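Local coordinates for F-BAR domain only protein 1 (Danio rerio, PDB 5JP2) that binds a peptide of the endocytic protein Eps15 through its mu homology domain and may act at an early step of clathrin-mediated endocytosis, at residues V19-T24 against Y266-V271; L47-P52 against P66-R71; V181-D186 against P239-A244; L185-T190 against E203-L208. One frame throughout, in Å; residues are numbered along the deposited sequence. Where two conformers were deposited one is given.

Interaction 1: V19-T24 against Y266-V271; sequences VAAAIT and YRMSLV
The peptide planes of Val19 to Ala21 and Arg267 to Leu270 meet by their N-H and C=O edges in parallel strands; Val19, Ala21, Met268 and Val271 project on one face of the sheet, Ala20 and Leu270 on the other. The flat ring of Tyr266 turns elsewhere, meeting the Trp17 ring. Val19 is held at both polar backbone atoms: its N donates to Arg267 O at 3.0 Å, and its O accepts from Ser269 N at 2.6 Å. The next bond, Ala21 N to Leu270 O, is 3.0 Å long and nearly straight (169°). Val19 to Ala21 is a step of two residues but Met268 to Val271 a step of three, consistent with a beta bulge at Ser269, whose backbone is helix-like. Met268 sets CG opposite its own backbone N (chi1 -172°), then bends twice, bringing SD to 3.8 Å from Ala21 CB and 4.2 Å from Val19 CG2. The small alanine leaves room for this flexible thioether. An alanine in place of Met268 would probably leave Val19 CG2 and Ala21 CB without that apolar cover, opening a gap toward Leu261. On the other face Ala20 packs against an aromatic side chain of the bound peptide, whose acidic side chain pairs with Arg267. This parallel strand pair therefore forms part of the Eps15-binding surface of the mu homology domain.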
loop_
_atom_site.group_PDB
_atom_site.type_symbol
_atom_site.label_atom_id
_atom_site.label_comp_id
_atom_site.label_asym_id
_atom_site.label_seq_id
_atom_site.Cartn_x
_atom_site.Cartn_y
_atom_site.Cartn_z
ATOM N N VAL B 19 13.085 -6.962 -16.356
ATOM C CA VAL B 19 12.397 -7.396 -15.147
ATOM C C VAL B 19 11.429 -6.298 -14.739
ATOM O O VAL B 19 11.521 -5.161 -15.196
ATOM C CB VAL B 19 13.356 -7.733 -13.976
ATOM C CG1 VAL B 19 14.323 -8.841 -14.361
ATOM C CG2 VAL B 19 14.100 -6.509 -13.490
ATOM N N ALA B 20 10.489 -6.650 -13.871
ATOM C CA ALA B 20 9.520 -5.703 -13.351
ATOM C C ALA B 20 9.426 -5.815 -11.833
ATOM O O ALA B 20 9.611 -6.890 -11.263
ATOM C CB ALA B 20 8.150 -5.934 -13.981
ATOM N N ALA B 21 9.129 -4.690 -11.188
ATOM C CA ALA B 21 9.024 -4.594 -9.740
ATOM C C ALA B 21 7.620 -4.150 -9.336
ATOM O O ALA B 21 6.911 -3.510 -10.113
ATOM C CB ALA B 21 10.049 -3.618 -9.179
ATOM N N ALA B 22 7.208 -4.521 -8.126
ATOM C CA ALA B 22 5.938 -4.073 -7.568
ATOM C C ALA B 22 6.141 -3.715 -6.110
ATOM O O ALA B 22 6.668 -4.515 -5.337
ATOM C CB ALA B 22 4.837 -5.127 -7.697
ATOM N N ILE B 23 5.720 -2.511 -5.755
ATOM C CA ILE B 23 5.805 -1.981 -4.404
ATOM C C ILE B 23 4.380 -1.892 -3.892
ATOM O O ILE B 23 3.567 -1.163 -4.462
ATOM C CB ILE B 23 6.493 -0.610 -4.378
ATOM C CG1 ILE B 23 7.931 -0.710 -4.868
ATOM C CG2 ILE B 23 6.462 -0.015 -3.009
ATOM C CD1 ILE B 23 8.627 0.620 -4.949
ATOM N N THR B 24 4.073 -2.649 -2.841
ATOM C CA THR B 24 2.741 -2.737 -2.263
ATOM C C THR B 24 2.806 -2.304 -0.805
ATOM O O THR B 24 3.656 -2.780 -0.059
ATOM C CB THR B 24 2.210 -4.154 -2.369
ATOM O OG1 THR B 24 2.285 -4.564 -3.730
ATOM C CG2 THR B 24 0.789 -4.222 -1.926
ATOM N N TYR B 266 20.470 -5.416 -17.290
ATOM C CA TYR B 266 19.046 -5.639 -17.161
ATOM C C TYR B 266 18.363 -4.285 -17.214
ATOM O O TYR B 266 18.965 -3.255 -16.907
ATOM C CB TYR B 266 18.714 -6.352 -15.847
ATOM C CG TYR B 266 19.351 -7.714 -15.693
ATOM C CD1 TYR B 266 20.644 -7.855 -15.229
ATOM C CD2 TYR B 266 18.642 -8.856 -15.979
ATOM C CE1 TYR B 266 21.210 -9.086 -15.094
ATOM C CE2 TYR B 266 19.204 -10.091 -15.834
ATOM C CZ TYR B 266 20.482 -10.197 -15.395
ATOM O OH TYR B 266 21.039 -11.432 -15.267
ATOM N N ARG B 267 17.102 -4.277 -17.601
ATOM C CA ARG B 267 16.346 -3.040 -17.578
ATOM C C ARG B 267 14.990 -3.282 -16.943
ATOM O O ARG B 267 14.426 -4.371 -17.030
ATOM C CB ARG B 267 16.194 -2.434 -18.984
ATOM C CG ARG B 267 15.450 -3.297 -19.939
ATOM C CD ARG B 267 15.425 -2.719 -21.341
ATOM N NE ARG B 267 14.985 -3.764 -22.243
ATOM C CZ ARG B 267 13.731 -4.150 -22.371
ATOM N NH1 ARG B 267 12.775 -3.546 -21.689
ATOM N NH2 ARG B 267 13.438 -5.139 -23.182
ATOM N N MET B 268 14.462 -2.239 -16.322
ATOM C CA MET B 268 13.227 -2.348 -15.566
ATOM C C MET B 268 12.071 -2.047 -16.494
ATOM O O MET B 268 11.874 -0.903 -16.908
ATOM C CB MET B 268 13.223 -1.411 -14.365
ATOM C CG MET B 268 12.029 -1.650 -13.470
ATOM S SD MET B 268 12.271 -2.926 -12.229
ATOM C CE MET B 268 13.263 -2.016 -11.114
ATOM N N SER B 269 11.301 -3.084 -16.823
ATOM C CA SER B 269 10.171 -2.917 -17.721
ATOM C C SER B 269 9.119 -1.994 -17.129
ATOM O O SER B 269 8.463 -1.253 -17.869
ATOM C CB SER B 269 9.564 -4.279 -18.048
ATOM O OG SER B 269 8.390 -4.135 -18.817
ATOM N N LEU B 270 8.962 -2.005 -15.808
ATOM C CA LEU B 270 7.875 -1.306 -15.145
ATOM C C LEU B 270 8.045 -1.423 -13.636
ATOM O O LEU B 270 8.571 -2.415 -13.137
ATOM C CB LEU B 270 6.542 -1.917 -15.577
ATOM C CG LEU B 270 5.195 -1.482 -15.042
ATOM C CD1 LEU B 270 4.173 -1.684 -16.131
ATOM C CD2 LEU B 270 4.848 -2.345 -13.887
ATOM N N VAL B 271 7.510 -0.444 -12.913
ATOM C CA VAL B 271 7.441 -0.489 -11.459
ATOM C C VAL B 271 6.026 -0.124 -11.069
ATOM O O VAL B 271 5.631 1.039 -11.175
ATOM C CB VAL B 271 8.436 0.452 -10.779
ATOM C CG1 VAL B 271 8.270 0.363 -9.285
ATOM C CG2 VAL B 271 9.836 0.069 -11.142
#

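Interaction 2: L47-P52 against P66-R71; sequences LTMSFP and PVLSFR
Met49 and Phe70 face each other with their CA atoms 10.7 Å apart, a spacing that belongs to two sheets packed face to face and bridged by side chains alone. At one end Leu68 and Phe51 reach out from opposite directions. The Leu68 methyl CD2 arrives at the edge of the phenyl ring, near its plane, 3.6 Å from Phe51 CE2 and almost as close to CZ. The same methyl lies 4.0 Å from Met49 SD, where the two side chains pass in opposite senses. Met49 runs out extended and bends only at its last torsion (chi3 -72°), which turns CE toward the next aromatic, 4.4 Å from Phe70 CD2. An unbranched, pliable chain suits this position between a leucine and a ring. Leu47 completes the row with CD2 at 4.3 Å from Phe70 CE1; both it and the methionine methyl approach that ring obliquely. All five side chains are buried and apolar, and Val19, Leu130 and Phe104 from adjoining strands pack around them. Thr48 and Ser50 point to the other side of strand 39-52, where the bound peptide packs. This is the hydrophobic filling of a beta sandwich, the architecture of mu homology domains.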
loop_
_atom_site.group_PDB
_atom_site.type_symbol
_atom_site.label_atom_id
_atom_site.label_comp_id
_atom_site.label_asym_id
_atom_site.label_seq_id
_atom_site.Cartn_x
_atom_site.Cartn_y
_atom_site.Cartn_z
ATOM N N LEU B 47 8.121 -5.626 -1.451
ATOM C CA LEU B 47 8.740 -5.472 -2.763
ATOM C C LEU B 47 8.806 -6.815 -3.471
ATOM O O LEU B 47 9.466 -7.737 -2.999
ATOM C CB LEU B 47 10.135 -4.878 -2.645
ATOM C CG LEU B 47 10.932 -4.734 -3.936
ATOM C CD1 LEU B 47 10.266 -3.793 -4.907
ATOM C CD2 LEU B 47 12.317 -4.243 -3.617
ATOM N N THR B 48 8.127 -6.920 -4.596
ATOM C CA THR B 48 8.130 -8.123 -5.404
ATOM C C THR B 48 8.811 -7.822 -6.738
ATOM O O THR B 48 8.730 -6.709 -7.253
ATOM C CB THR B 48 6.697 -8.630 -5.606
ATOM O OG1 THR B 48 6.193 -9.102 -4.362
ATOM C CG2 THR B 48 6.637 -9.752 -6.580
ATOM N N MET B 49 9.527 -8.799 -7.282
ATOM C CA MET B 49 10.095 -8.656 -8.611
ATOM C C MET B 49 9.590 -9.775 -9.502
ATOM O O MET B 49 9.464 -10.917 -9.068
ATOM C CB MET B 49 11.609 -8.640 -8.585
ATOM C CG MET B 49 12.194 -8.400 -9.949
ATOM S SD MET B 49 13.951 -8.136 -9.963
ATOM C CE MET B 49 14.084 -6.521 -9.258
ATOM N N SER B 50 9.273 -9.427 -10.744
ATOM C CA SER B 50 8.722 -10.356 -11.715
ATOM C C SER B 50 9.730 -10.616 -12.833
ATOM O O SER B 50 10.490 -9.730 -13.221
ATOM C CB SER B 50 7.419 -9.807 -12.287
ATOM O OG SER B 50 6.757 -10.785 -13.051
ATOM N N PHE B 51 9.738 -11.849 -13.333
ATOM C CA PHE B 51 10.661 -12.287 -14.363
ATOM C C PHE B 51 9.906 -12.898 -15.535
ATOM O O PHE B 51 8.997 -13.702 -15.335
ATOM C CB PHE B 51 11.654 -13.323 -13.833
ATOM C CG PHE B 51 12.621 -12.784 -12.838
ATOM C CD1 PHE B 51 12.266 -12.625 -11.520
ATOM C CD2 PHE B 51 13.891 -12.453 -13.220
ATOM C CE1 PHE B 51 13.161 -12.137 -10.620
ATOM C CE2 PHE B 51 14.777 -11.964 -12.324
ATOM C CZ PHE B 51 14.412 -11.803 -11.018
ATOM N N PRO B 52 10.306 -12.586 -16.760
ATOM C CA PRO B 52 9.620 -13.166 -17.917
ATOM C C PRO B 52 9.982 -14.630 -18.055
ATOM O O PRO B 52 11.112 -15.031 -17.792
ATOM C CB PRO B 52 10.146 -12.339 -19.091
ATOM C CG PRO B 52 11.433 -11.800 -18.633
ATOM C CD PRO B 52 11.324 -11.601 -17.152
ATOM N N PRO B 66 25.118 -12.877 -15.935
ATOM C CA PRO B 66 25.536 -11.682 -15.188
ATOM C C PRO B 66 24.602 -11.356 -14.035
ATOM O O PRO B 66 23.427 -11.718 -14.021
ATOM C CB PRO B 66 25.515 -10.579 -16.245
ATOM C CG PRO B 66 24.588 -11.069 -17.263
ATOM C CD PRO B 66 24.711 -12.551 -17.304
ATOM N N VAL B 67 25.144 -10.601 -13.088
ATOM C CA VAL B 67 24.536 -10.417 -11.778
ATOM C C VAL B 67 23.461 -9.341 -11.839
ATOM O O VAL B 67 23.746 -8.169 -12.099
ATOM C CB VAL B 67 25.606 -10.047 -10.745
ATOM C CG1 VAL B 67 24.981 -9.782 -9.391
ATOM C CG2 VAL B 67 26.634 -11.138 -10.662
ATOM N N LEU B 68 22.233 -9.731 -11.549
ATOM C CA LEU B 68 21.143 -8.784 -11.419
ATOM C C LEU B 68 21.282 -8.054 -10.089
ATOM O O LEU B 68 21.313 -8.683 -9.033
ATOM C CB LEU B 68 19.813 -9.522 -11.515
ATOM C CG LEU B 68 18.553 -8.713 -11.272
ATOM C CD1 LEU B 68 18.512 -7.525 -12.175
ATOM C CD2 LEU B 68 17.371 -9.584 -11.505
ATOM N N SER B 69 21.381 -6.735 -10.140
ATOM C CA SER B 69 21.653 -5.916 -8.975
ATOM C C SER B 69 20.665 -4.763 -8.917
ATOM O O SER B 69 20.302 -4.217 -9.953
ATOM C CB SER B 69 23.065 -5.375 -9.021
ATOM O OG SER B 69 23.291 -4.511 -7.925
ATOM N N PHE B 70 20.212 -4.401 -7.718
ATOM C CA PHE B 70 19.275 -3.290 -7.598
ATOM C C PHE B 70 19.552 -2.461 -6.351
ATOM O O PHE B 70 20.336 -2.833 -5.484
ATOM C CB PHE B 70 17.828 -3.767 -7.617
ATOM C CG PHE B 70 17.416 -4.576 -6.428
ATOM C CD1 PHE B 70 16.937 -3.958 -5.287
ATOM C CD2 PHE B 70 17.438 -5.950 -6.473
ATOM C CE1 PHE B 70 16.529 -4.687 -4.208
ATOM C CE2 PHE B 70 17.028 -6.683 -5.393
ATOM C CZ PHE B 70 16.568 -6.046 -4.255
ATOM N N ARG B 71 18.896 -1.309 -6.290
ATOM C CA ARG B 71 19.104 -0.309 -5.254
ATOM C C ARG B 71 17.763 0.151 -4.694
ATOM O O ARG B 71 16.827 0.404 -5.456
ATOM C CB ARG B 71 19.838 0.881 -5.849
ATOM C CG ARG B 71 20.382 1.864 -4.877
ATOM C CD ARG B 71 20.806 3.146 -5.583
ATOM N NE ARG B 71 21.840 2.914 -6.582
ATOM C CZ ARG B 71 23.130 2.767 -6.311
ATOM N NH1 ARG B 71 23.568 2.807 -5.059
ATOM N NH2 ARG B 71 23.982 2.564 -7.301
#

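Interaction 3: V181-D186 against P239-A244; sequences VLLPLD and PAPSLA
Two backbone hydrogen bonds tie Leu182 to Ala244 as an antiparallel hydrogen-bonded pair: Leu182 N donates to Ala244 O at 2.6 Å, and Ala244 N returns a bond to Leu182 O at 2.8 Å, in the carbonyl plane. Both are close to straight (161° and 168°). Weaker CA-H...O contacts supplement them, Val181 CA lying 3.4 Å from Ala244 O and Leu243 CA 3.3 Å from Leu182 O. Two residues further along, Pro184 offers no N-H; its CD sits 3.2 Å from Ser242 O, where a backbone amide would otherwise come, and the pairing is not continued there. The remaining contacts are apolar. On the face with Leu243, that side chain is met by two neighbours: its CD2 touches Val181 CG1 at 4.0 Å, while its CG lies 4.0 Å from Leu183 CD1. With CG anti to its backbone N (chi1 172°), Leu183 sends CD1 on to Pro241 CB at 3.9 Å, the two side chains lying alongside and pointing the same way. Branched aliphatic residues fill this buried face. On the other face little more than Leu182 CB and Ala244 CB approach. Strand 179-184 is flanked in its sheet by strands 242-250 and 206-210; Leu226 and Trp230 of strand 223-231 and Val160 and Leu162 of strand 157-166 cover the Leu243 face, whereas Met281 of strand 266-283 packs beside Ala244.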
loop_
_atom_site.group_PDB
_atom_site.type_symbol
_atom_site.label_atom_id
_atom_site.label_comp_id
_atom_site.label_asym_id
_atom_site.label_seq_id
_atom_site.Cartn_x
_atom_site.Cartn_y
_atom_site.Cartn_z
ATOM N N VAL B 181 -16.409 5.395 4.205
ATOM C CA VAL B 181 -16.363 5.719 5.620
ATOM C C VAL B 181 -17.397 4.860 6.311
ATOM O O VAL B 181 -18.561 4.843 5.909
ATOM C CB VAL B 181 -16.625 7.207 5.896
ATOM C CG1 VAL B 181 -16.597 7.486 7.409
ATOM C CG2 VAL B 181 -15.606 8.038 5.189
ATOM N N LEU B 182 -16.972 4.160 7.352
ATOM C CA LEU B 182 -17.790 3.175 8.038
ATOM C C LEU B 182 -17.947 3.574 9.493
ATOM O O LEU B 182 -16.954 3.774 10.197
ATOM C CB LEU B 182 -17.161 1.791 7.933
ATOM C CG LEU B 182 -16.886 1.336 6.502
ATOM C CD1 LEU B 182 -15.863 0.241 6.469
ATOM C CD2 LEU B 182 -18.162 0.862 5.901
ATOM N N LEU B 183 -19.185 3.709 9.930
ATOM C CA LEU B 183 -19.510 3.945 11.332
ATOM C C LEU B 183 -20.370 2.786 11.816
ATOM O O LEU B 183 -21.516 2.643 11.361
ATOM C CB LEU B 183 -20.238 5.275 11.505
ATOM C CG LEU B 183 -20.823 5.583 12.875
ATOM C CD1 LEU B 183 -19.745 5.672 13.936
ATOM C CD2 LEU B 183 -21.579 6.864 12.793
ATOM N N PRO B 184 -19.884 1.925 12.713
ATOM C CA PRO B 184 -20.734 0.824 13.169
ATOM C C PRO B 184 -21.849 1.346 14.055
ATOM O O PRO B 184 -21.646 2.242 14.870
ATOM C CB PRO B 184 -19.759 -0.075 13.936
ATOM C CG PRO B 184 -18.719 0.818 14.380
ATOM C CD PRO B 184 -18.570 1.901 13.366
ATOM N N LEU B 185 -23.047 0.810 13.842
ATOM C CA LEU B 185 -24.231 1.203 14.587
ATOM C C LEU B 185 -25.137 -0.002 14.753
ATOM O O LEU B 185 -25.464 -0.671 13.770
ATOM C CB LEU B 185 -24.964 2.320 13.854
ATOM C CG LEU B 185 -26.196 2.867 14.548
ATOM C CD1 LEU B 185 -25.782 3.460 15.868
ATOM C CD2 LEU B 185 -26.823 3.905 13.679
ATOM N N ASP B 186 -25.629 -0.213 15.966
ATOM C CA ASP B 186 -26.430 -1.394 16.230
ATOM C C ASP B 186 -27.820 -1.269 15.610
ATOM O O ASP B 186 -28.283 -0.179 15.269
ATOM C CB ASP B 186 -26.527 -1.609 17.740
ATOM C CG ASP B 186 -27.124 -2.946 18.108
ATOM O OD1 ASP B 186 -26.828 -3.943 17.420
ATOM O OD2 ASP B 186 -27.888 -2.998 19.090
ATOM N N PRO B 239 -17.743 2.339 24.921
ATOM C CA PRO B 239 -16.926 3.523 24.644
ATOM C C PRO B 239 -17.493 4.317 23.488
ATOM O O PRO B 239 -18.473 3.903 22.864
ATOM C CB PRO B 239 -15.564 2.924 24.292
ATOM C CG PRO B 239 -15.924 1.649 23.617
ATOM C CD PRO B 239 -17.143 1.123 24.347
ATOM N N ALA B 240 -16.892 5.461 23.203
ATOM C CA ALA B 240 -17.334 6.252 22.078
ATOM C C ALA B 240 -17.111 5.474 20.782
ATOM O O ALA B 240 -16.151 4.712 20.660
ATOM C CB ALA B 240 -16.584 7.576 22.032
ATOM N N PRO B 241 -17.995 5.640 19.808
ATOM C CA PRO B 241 -17.845 4.914 18.547
ATOM C C PRO B 241 -16.627 5.401 17.786
ATOM O O PRO B 241 -16.155 6.525 17.963
ATOM C CB PRO B 241 -19.136 5.243 17.798
ATOM C CG PRO B 241 -19.497 6.594 18.298
ATOM C CD PRO B 241 -19.078 6.634 19.743
ATOM N N SER B 242 -16.110 4.519 16.938
ATOM C CA SER B 242 -14.975 4.819 16.082
ATOM C C SER B 242 -15.390 4.694 14.629
ATOM O O SER B 242 -16.179 3.820 14.276
ATOM C CB SER B 242 -13.825 3.862 16.343
ATOM O OG SER B 242 -13.181 4.146 17.565
ATOM N N LEU B 243 -14.851 5.555 13.786
ATOM C CA LEU B 243 -15.112 5.482 12.359
ATOM C C LEU B 243 -13.922 4.860 11.641
ATOM O O LEU B 243 -12.770 5.131 11.981
ATOM C CB LEU B 243 -15.385 6.869 11.786
ATOM C CG LEU B 243 -16.597 7.613 12.342
ATOM C CD1 LEU B 243 -16.139 8.676 13.301
ATOM C CD2 LEU B 243 -17.391 8.206 11.238
ATOM N N ALA B 244 -14.207 4.026 10.653
ATOM C CA ALA B 244 -13.195 3.423 9.804
ATOM C C ALA B 244 -13.289 3.999 8.401
ATOM O O ALA B 244 -14.389 4.202 7.877
ATOM C CB ALA B 244 -13.348 1.906 9.760
#

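Interaction 4: L185-T190 against E203-L208; sequences LDHSAT and EERRLL
Arg205, in a G1 beta bulge, lies against Leu185 and His187, where the chain leaves strand 179-184 and enters a type I turn from Asp186 to Ala189. It is the first bulge residue, with a positive phi (62°) more often taken by glycine, and together with Arg206 it faces Asn201. Arg205 O accepts Leu185 N at 3.0 Å, the donor standing 38° above the carbonyl plane. The side chain of Arg205 runs extended from CG to NE alongside His187. There the imidazole turns its edge to a guanidinium face, near its rim: His187 CD2 is 3.5 Å from Arg205 NH1, the two planes 83° apart. An arginine can offer such a broad face while remaining at the surface. Asp186 OD1 lies over one face of the same imidazole but 4.9 Å from Arg205 NE, too far for a salt bridge, though the opposite charges probably attract. The other carboxylate oxygen, Asp186 OD2, accepts Ser188 OG at 3.2 Å on its anti side, tilted out of the carboxylate plane, a side-chain bond within the turn, whose own bond from Ala189 N is weak. Inward, Leu185 CD2 meets Leu207 CD1 at 4.4 Å, Trp200 and Trp230 line this buried side, and Leu185 O accepts from Trp200 NE1. The whole is a strand margin where a type I turn lies beside a hairpin's G1 bulge.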
loop_
_atom_site.group_PDB
_atom_site.type_symbol
_atom_site.label_atom_id
_atom_site.label_comp_id
_atom_site.label_asym_id
_atom_site.label_seq_id
_atom_site.Cartn_x
_atom_site.Cartn_y
_atom_site.Cartn_z
ATOM N N LEU B 185 -23.047 0.810 13.842
ATOM C CA LEU B 185 -24.231 1.203 14.587
ATOM C C LEU B 185 -25.137 -0.002 14.753
ATOM O O LEU B 185 -25.464 -0.671 13.770
ATOM C CB LEU B 185 -24.964 2.320 13.854
ATOM C CG LEU B 185 -26.196 2.867 14.548
ATOM C CD1 LEU B 185 -25.782 3.460 15.868
ATOM C CD2 LEU B 185 -26.823 3.905 13.679
ATOM N N ASP B 186 -25.629 -0.213 15.966
ATOM C CA ASP B 186 -26.430 -1.394 16.230
ATOM C C ASP B 186 -27.820 -1.269 15.610
ATOM O O ASP B 186 -28.283 -0.179 15.269
ATOM C CB ASP B 186 -26.527 -1.609 17.740
ATOM C CG ASP B 186 -27.124 -2.946 18.108
ATOM O OD1 ASP B 186 -26.828 -3.943 17.420
ATOM O OD2 ASP B 186 -27.888 -2.998 19.090
ATOM N N HIS B 187 -28.517 -2.403 15.521
ATOM C CA HIS B 187 -29.834 -2.421 14.900
ATOM C C HIS B 187 -30.921 -1.892 15.822
ATOM O O HIS B 187 -32.075 -1.811 15.408
ATOM C CB HIS B 187 -30.183 -3.832 14.424
ATOM C CG HIS B 187 -30.205 -4.852 15.515
ATOM N ND1 HIS B 187 -31.038 -4.754 16.606
ATOM C CD2 HIS B 187 -29.504 -5.996 15.679
ATOM C CE1 HIS B 187 -30.841 -5.787 17.402
ATOM N NE2 HIS B 187 -29.915 -6.557 16.862
ATOM N N SER B 188 -30.589 -1.559 17.057
ATOM C CA SER B 188 -31.528 -0.986 18.006
ATOM C C SER B 188 -31.622 0.527 17.906
ATOM O O SER B 188 -32.352 1.139 18.685
ATOM C CB SER B 188 -31.131 -1.370 19.427
ATOM O OG SER B 188 -29.972 -0.668 19.822
ATOM N N ALA B 189 -30.890 1.144 16.989
ATOM C CA ALA B 189 -30.860 2.591 16.873
ATOM C C ALA B 189 -32.038 3.083 16.045
ATOM O O ALA B 189 -32.486 2.413 15.113
ATOM C CB ALA B 189 -29.548 3.054 16.251
ATOM N N THR B 190 -32.559 4.255 16.408
ATOM C CA THR B 190 -33.711 4.835 15.730
ATOM C C THR B 190 -33.476 6.320 15.502
ATOM O O THR B 190 -32.548 6.911 16.051
ATOM C CB THR B 190 -34.999 4.662 16.545
ATOM O OG1 THR B 190 -34.792 5.171 17.865
ATOM C CG2 THR B 190 -35.385 3.199 16.639
ATOM N N GLU B 203 -25.813 -6.851 7.452
ATOM C CA GLU B 203 -24.897 -7.929 7.800
ATOM C C GLU B 203 -23.860 -7.467 8.819
ATOM O O GLU B 203 -23.680 -8.095 9.864
ATOM C CB GLU B 203 -24.236 -8.480 6.539
ATOM C CG GLU B 203 -25.165 -9.363 5.726
ATOM C CD GLU B 203 -24.816 -9.404 4.253
ATOM O OE1 GLU B 203 -24.192 -8.444 3.756
ATOM O OE2 GLU B 203 -25.176 -10.397 3.589
ATOM N N GLU B 204 -23.126 -6.407 8.506
ATOM C CA GLU B 204 -22.083 -5.909 9.390
ATOM C C GLU B 204 -22.577 -4.921 10.437
ATOM O O GLU B 204 -21.838 -4.633 11.380
ATOM C CB GLU B 204 -20.961 -5.264 8.571
ATOM C CG GLU B 204 -20.554 -6.046 7.322
ATOM C CD GLU B 204 -20.282 -7.522 7.586
ATOM O OE1 GLU B 204 -19.668 -7.848 8.624
ATOM O OE2 GLU B 204 -20.683 -8.360 6.748
ATOM N N ARG B 205 -23.787 -4.386 10.292
ATOM C CA ARG B 205 -24.379 -3.445 11.244
ATOM C C ARG B 205 -23.542 -2.169 11.346
ATOM O O ARG B 205 -22.951 -1.850 12.377
ATOM C CB ARG B 205 -24.558 -4.086 12.624
ATOM C CG ARG B 205 -25.116 -5.488 12.590
ATOM C CD ARG B 205 -25.682 -5.894 13.929
ATOM N NE ARG B 205 -26.148 -7.277 13.926
ATOM C CZ ARG B 205 -27.254 -7.700 13.318
ATOM N NH1 ARG B 205 -28.019 -6.850 12.645
ATOM N NH2 ARG B 205 -27.591 -8.980 13.374
ATOM N N ARG B 206 -23.541 -1.416 10.250
ATOM C CA ARG B 206 -22.717 -0.221 10.193
ATOM C C ARG B 206 -23.259 0.738 9.146
ATOM O O ARG B 206 -23.923 0.339 8.193
ATOM C CB ARG B 206 -21.255 -0.563 9.911
ATOM C CG ARG B 206 -21.047 -1.296 8.625
ATOM C CD ARG B 206 -19.652 -1.889 8.544
ATOM N NE ARG B 206 -19.426 -2.520 7.245
ATOM C CZ ARG B 206 -18.307 -3.146 6.898
ATOM N NH1 ARG B 206 -17.299 -3.235 7.751
ATOM N NH2 ARG B 206 -18.202 -3.689 5.697
ATOM N N LEU B 207 -22.996 2.019 9.366
ATOM C CA LEU B 207 -23.330 3.052 8.399
ATOM C C LEU B 207 -22.225 3.191 7.359
ATOM O O LEU B 207 -21.038 3.176 7.691
ATOM C CB LEU B 207 -23.514 4.388 9.100
ATOM C CG LEU B 207 -24.832 4.627 9.791
ATOM C CD1 LEU B 207 -24.778 5.980 10.445
ATOM C CD2 LEU B 207 -25.916 4.576 8.761
ATOM N N LEU B 208 -22.618 3.310 6.095
ATOM C CA LEU B 208 -21.684 3.390 4.981
ATOM C C LEU B 208 -21.862 4.677 4.200
ATOM O O LEU B 208 -22.936 4.934 3.653
ATOM C CB LEU B 208 -21.867 2.211 4.032
ATOM C CG LEU B 208 -21.050 2.284 2.741
ATOM C CD1 LEU B 208 -19.553 2.273 2.990
ATOM C CD2 LEU B 208 -21.430 1.160 1.807
#

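Interactions 1 and 2 lie at one end of the elongated domain, interactions 3 and 4 at the other, with centres 40 to 48 Å apart across the pairs; all four reach one long mixed sheet, and interaction 2 joins it to a second. Strands 17-31 and 39-52 are neighbours that join interaction 1 to interaction 2, while interactions 3 and 4 share Leu185 and Asp186. Interaction 2 is wholly buried and purely apolar. Interactions 1 and 3 combine backbone pairing with one greasy face, but only the former adds ligand-facing charge. Interaction 4, the one with most exposed residues, adds a histidine-arginine contact to one backbone bond and a small leucine pair.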